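Local coordinates for protein endoglucanase A (Clostridium acetobutylicum, PDB 3IK2) that probably hydrolyses internal beta-1,4-glucosidic bonds of cellulose and related glucans, as a family 44 glycoside hydrolase with a TIM-like barrel, at residues S295-N300 with K448-S453; A306-S309 with T314-E317. One frame throughout, in Å; residues are numbered along the deposited sequence.

Interaction 1. Residues S295-N300 with K448-S453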
loop_
_atom_site.group_PDB
_atom_site.type_symbol
_atom_site.label_atom_id
_atom_site.label_comp_id
_atom_site.label_asym_id
_atom_site.label_seq_id
_atom_site.Cartn_x
_atom_site.Cartn_y
_atom_site.Cartn_z
ATOM N N SER A 295 2.489 25.725 1.784
ATOM C CA SER A 295 2.129 27.107 2.154
ATOM C C SER A 295 0.595 27.301 2.147
ATOM O O SER A 295 0.088 28.187 2.802
ATOM C CB SER A 295 2.804 28.138 1.253
ATOM O OG SER A 295 2.366 28.001 -0.085
ATOM N N ASN A 296 -0.112 26.420 1.444
ATOM C CA ASN A 296 -1.562 26.479 1.273
ATOM C C ASN A 296 -2.239 25.795 2.452
ATOM O O ASN A 296 -2.283 24.552 2.526
ATOM C CB ASN A 296 -1.927 25.788 -0.051
ATOM C CG ASN A 296 -3.365 25.960 -0.437
ATOM O OD1 ASN A 296 -4.243 26.152 0.396
ATOM N ND2 ASN A 296 -3.625 25.858 -1.737
ATOM N N VAL A 297 -2.762 26.604 3.373
ATOM C CA VAL A 297 -3.301 26.107 4.643
ATOM C C VAL A 297 -4.583 25.286 4.507
ATOM O O VAL A 297 -4.743 24.246 5.174
ATOM C CB VAL A 297 -3.473 27.254 5.680
ATOM C CG1 VAL A 297 -4.316 26.797 6.897
ATOM C CG2 VAL A 297 -2.108 27.758 6.127
ATOM N N ASP A 298 -5.491 25.740 3.643
ATOM C CA ASP A 298 -6.721 24.962 3.367
ATOM C C ASP A 298 -6.421 23.645 2.674
ATOM O O ASP A 298 -7.140 22.663 2.850
ATOM C CB ASP A 298 -7.726 25.774 2.559
ATOM C CG ASP A 298 -8.469 26.800 3.417
ATOM O OD1 ASP A 298 -8.173 26.925 4.621
ATOM O OD2 ASP A 298 -9.372 27.481 2.885
ATOM N N CYS A 299 -5.363 23.636 1.869
ATOM C CA CYS A 299 -4.877 22.389 1.311
ATOM C C CYS A 299 -4.298 21.500 2.443
ATOM O O CYS A 299 -4.628 20.315 2.509
ATOM C CB CYS A 299 -3.877 22.635 0.175
ATOM S SG CYS A 299 -3.483 21.169 -0.802
ATOM N N ASN A 300 -3.469 22.079 3.328
ATOM C CA ASN A 300 -2.944 21.338 4.488
ATOM C C ASN A 300 -4.059 20.708 5.334
ATOM O O ASN A 300 -3.962 19.527 5.787
ATOM C CB ASN A 300 -2.035 22.194 5.355
ATOM C CG ASN A 300 -0.807 22.736 4.611
ATOM O OD1 ASN A 300 -0.460 22.288 3.529
ATOM N ND2 ASN A 300 -0.111 23.688 5.246
ATOM N N LYS A 448 -5.685 17.319 14.818
ATOM C CA LYS A 448 -5.631 17.851 13.447
ATOM C C LYS A 448 -5.932 19.372 13.392
ATOM O O LYS A 448 -5.819 19.993 12.333
ATOM C CB LYS A 448 -6.573 17.077 12.474
ATOM C CG LYS A 448 -6.435 15.531 12.442
ATOM C CD LYS A 448 -7.463 14.830 11.513
ATOM C CE LYS A 448 -8.791 14.547 12.229
ATOM N NZ LYS A 448 -9.847 13.914 11.348
ATOM N N ASN A 449 -6.306 19.961 14.523
ATOM C CA ASN A 449 -6.606 21.380 14.554
ATOM C C ASN A 449 -5.359 22.221 14.317
ATOM O O ASN A 449 -4.263 21.934 14.834
ATOM C CB ASN A 449 -7.350 21.824 15.835
ATOM C CG ASN A 449 -8.060 23.163 15.648
ATOM O OD1 ASN A 449 -7.445 24.237 15.713
ATOM N ND2 ASN A 449 -9.353 23.101 15.384
ATOM N N TYR A 450 -5.538 23.259 13.508
ATOM C CA TYR A 450 -4.405 24.053 13.064
ATOM C C TYR A 450 -3.920 25.018 14.135
ATOM O O TYR A 450 -2.789 25.485 14.055
ATOM C CB TYR A 450 -4.756 24.834 11.797
ATOM C CG TYR A 450 -3.667 24.745 10.765
ATOM C CD1 TYR A 450 -3.637 23.686 9.859
ATOM C CD2 TYR A 450 -2.661 25.698 10.706
ATOM C CE1 TYR A 450 -2.635 23.573 8.934
ATOM C CE2 TYR A 450 -1.648 25.601 9.773
ATOM C CZ TYR A 450 -1.647 24.531 8.890
ATOM O OH TYR A 450 -0.645 24.426 7.940
ATOM N N THR A 451 -4.774 25.340 15.115
ATOM C CA THR A 451 -4.470 26.430 16.049
ATOM C C THR A 451 -4.790 26.141 17.529
ATOM O O THR A 451 -4.168 26.707 18.426
ATOM C CB THR A 451 -5.211 27.744 15.608
ATOM O OG1 THR A 451 -6.628 27.548 15.699
ATOM C CG2 THR A 451 -4.858 28.102 14.174
ATOM N N ASP A 452 -5.772 25.279 17.782
ATOM C CA ASP A 452 -6.282 25.058 19.144
ATOM C C ASP A 452 -5.764 23.765 19.771
ATOM O O ASP A 452 -5.521 22.783 19.087
ATOM C CB ASP A 452 -7.812 24.999 19.124
ATOM C CG ASP A 452 -8.454 26.272 18.576
ATOM O OD1 ASP A 452 -7.784 27.335 18.527
ATOM O OD2 ASP A 452 -9.645 26.189 18.186
ATOM N N SER A 453 -5.593 23.766 21.080
ATOM C CA SER A 453 -5.141 22.571 21.767
ATOM C C SER A 453 -6.387 21.777 22.160
ATOM O O SER A 453 -7.504 22.314 22.181
ATOM C CB SER A 453 -4.255 22.943 22.979
ATOM O OG SER A 453 -5.035 23.664 23.926
#
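Tyr450 reaches from the turn between strands 440-447 and 454-461 to the first turn of helix 297-305, and almost everything that passes between 295-300 and 448-453 runs through its side chain. Its CB leaves the backbone toward the helix, and with chi1 at -135°, well away from a staggered value, the ring is carried out across the gap. Over one ring face lies CG1 of Val297, 4.0 Å from the ring centroid and nearly on the ring normal, a CH-pi contact. Farther along the ring, CE1 comes 3.9 Å from CB of Asn300, which sits at the ring edge, near its plane. At the tip, OH accepts a nearly straight hydrogen bond from ND2 of Asn300 at 2.8 Å. The amide plane of Asn300 is inclined by only 15° to the ring plane, and the same ND2 also donates to Thr294 O, while OD1 of Asn300 accepts from Arg303, so both ends of the amide are engaged and its rotation is probably fixed. Local side-chain-to-backbone bonds shape both segments. Asn296 N-caps the helix, its OD1 accepting from Cys299 N at 3.1 Å; Asn449 OD1 takes the backbone N-H groups of Thr451 and Asp452 from opposite faces of its carbonyl plane. The first is a classic helix N-cap, the second an Asx turn within an Asx motif shaping the loop that presents the tyrosine.

Interaction 2. Residues A306-S309 with T314-E317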
loop_
_atom_site.group_PDB
_atom_site.type_symbol
_atom_site.label_atom_id
_atom_site.label_comp_id
_atom_site.label_asym_id
_atom_site.label_seq_id
_atom_site.Cartn_x
_atom_site.Cartn_y
_atom_site.Cartn_z
ATOM N N ALA A 306 -8.416 14.088 4.681
ATOM C CA ALA A 306 -8.594 13.236 3.500
ATOM C C ALA A 306 -8.675 11.730 3.828
ATOM O O ALA A 306 -9.468 11.022 3.216
ATOM C CB ALA A 306 -7.525 13.527 2.427
ATOM N N PRO A 307 -7.860 11.230 4.792
ATOM C CA PRO A 307 -8.023 9.819 5.162
ATOM C C PRO A 307 -9.447 9.437 5.607
ATOM O O PRO A 307 -9.787 8.243 5.592
ATOM C CB PRO A 307 -7.012 9.650 6.307
ATOM C CG PRO A 307 -5.964 10.644 6.003
ATOM C CD PRO A 307 -6.758 11.842 5.560
ATOM N N ARG A 308 -10.268 10.425 6.020
ATOM C CA ARG A 308 -11.656 10.139 6.362
ATOM C C ARG A 308 -12.457 9.558 5.160
ATOM O O ARG A 308 -13.387 8.780 5.363
ATOM C CB ARG A 308 -12.349 11.372 6.974
ATOM C CG ARG A 308 -11.959 11.640 8.444
ATOM C CD ARG A 308 -12.395 13.003 8.953
ATOM N NE ARG A 308 -13.841 13.056 9.123
ATOM C CZ ARG A 308 -14.555 14.162 9.286
ATOM N NH1 ARG A 308 -13.963 15.356 9.308
ATOM N NH2 ARG A 308 -15.878 14.064 9.404
ATOM N N SER A 309 -12.081 9.886 3.921
ATOM C CA SER A 309 -12.782 9.295 2.746
ATOM C C SER A 309 -12.616 7.777 2.622
ATOM O O SER A 309 -13.326 7.119 1.862
ATOM C CB SER A 309 -12.386 9.991 1.443
ATOM O OG SER A 309 -12.809 11.355 1.479
ATOM N N THR A 314 -19.876 10.145 6.983
ATOM C CA THR A 314 -20.301 11.503 7.254
ATOM C C THR A 314 -19.384 12.550 6.623
ATOM O O THR A 314 -19.659 13.739 6.678
ATOM C CB THR A 314 -20.427 11.756 8.768
ATOM O OG1 THR A 314 -19.124 11.770 9.366
ATOM C CG2 THR A 314 -21.298 10.678 9.421
ATOM N N TYR A 315 -18.303 12.112 5.997
ATOM C CA TYR A 315 -17.343 13.057 5.475
ATOM C C TYR A 315 -17.481 13.181 3.986
ATOM O O TYR A 315 -17.481 12.169 3.290
ATOM C CB TYR A 315 -15.904 12.643 5.831
ATOM C CG TYR A 315 -14.919 13.610 5.279
ATOM C CD1 TYR A 315 -14.787 14.877 5.829
ATOM C CD2 TYR A 315 -14.112 13.277 4.188
ATOM C CE1 TYR A 315 -13.883 15.792 5.317
ATOM C CE2 TYR A 315 -13.187 14.205 3.672
ATOM C CZ TYR A 315 -13.095 15.452 4.240
ATOM O OH TYR A 315 -12.202 16.383 3.739
ATOM N N THR A 316 -17.554 14.424 3.504
ATOM C CA THR A 316 -17.565 14.737 2.063
ATOM C C THR A 316 -16.288 15.479 1.649
ATOM O O THR A 316 -15.939 16.547 2.210
ATOM C CB THR A 316 -18.804 15.574 1.631
ATOM O OG1 THR A 316 -19.991 14.902 2.035
ATOM C CG2 THR A 316 -18.858 15.693 0.119
ATOM N N GLU A 317 -15.584 14.914 0.679
ATOM C CA GLU A 317 -14.328 15.506 0.244
ATOM C C GLU A 317 -14.609 16.329 -0.995
ATOM O O GLU A 317 -15.571 16.056 -1.699
ATOM C CB GLU A 317 -13.249 14.437 -0.029
ATOM C CG GLU A 317 -13.379 13.702 -1.369
ATOM C CD GLU A 317 -12.252 12.713 -1.629
ATOM O OE1 GLU A 317 -11.655 12.241 -0.633
ATOM O OE2 GLU A 317 -11.975 12.406 -2.821
HETATM O O HOH W 1 -18.119 16.105 7.994
HETATM O O HOH W 2 -15.510 11.131 1.576
#
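Arg308 and Ser309, near the end of a short run with helical backbone angles, meet Tyr315 and Glu317 across a short loop in which the chain doubles back. The run begins at Ala306, whose carbonyl O accepts from Ser309 N at 2.9 Å; this bond closes one turn, from which the CB of Arg308 points toward 314-317, while Ser309 brings its hydroxyl there from a CB set to the side.

Arg308 comes first. Its CB packs 3.8 Å from CG of Tyr315, and the chain then bends at chi3 (71°), which brings the guanidinium up against CD1 of Tyr315. That CD1 sits over the centre of one guanidinium face, 3.5 Å from CZ of Arg308, yet the two planes are inclined by 44°, so the groups do not stack flat on each other. The polar end is held largely by others: NE forms a salt bridge with Asp312, NH1 bonds to Gln305, and NH2 makes a weak link to a water that donates to Thr314 O.

Ser309 follows, its hydroxyl beside the edge of the Tyr315 ring, in the ring plane, with OG 3.6 Å from CD2 of the tyrosine. OG donates to OE1 of Glu317 at 2.6 Å, coming from above the carboxylate plane, and it also accepts from a second water that donates to Tyr315 O. The buried hydroxyl therefore has both a carboxylate and a water. Glu317 in turn uses OE2 to bond Ser319.

The whole loop occupies the connection between helices 297-305 and 320-324. Ser309 is backbone-bonded to Leu331 at the start of helix 331-342, while Arg308 also touches Ile424 and Asn425, in the loop between strands 415-421 and 427-433.

Overall arrangement
Helix 297-305 connects the two contacts: interaction 1 uses its N-terminal turn, and interaction 2 begins directly after its last residue. Their centres lie about 16 Å apart, on the same side of the chain's centre. In sequence, interaction 2 is local and nested within the long loop that interaction 1 closes between 295-300 and 448-453. They meet where NZ of Lys448 packs 3.6 Å from CD of Arg308. The helix belongs to the connection between barrel strands 273-278 and 347-353, whereas 448-453 joins two strands of the mixed beta sheet. Interaction 1 joins helix and beta domain directly; interaction 2 folds the following loop, whose Arg308 meets 448-453, so both helix ends face that domain.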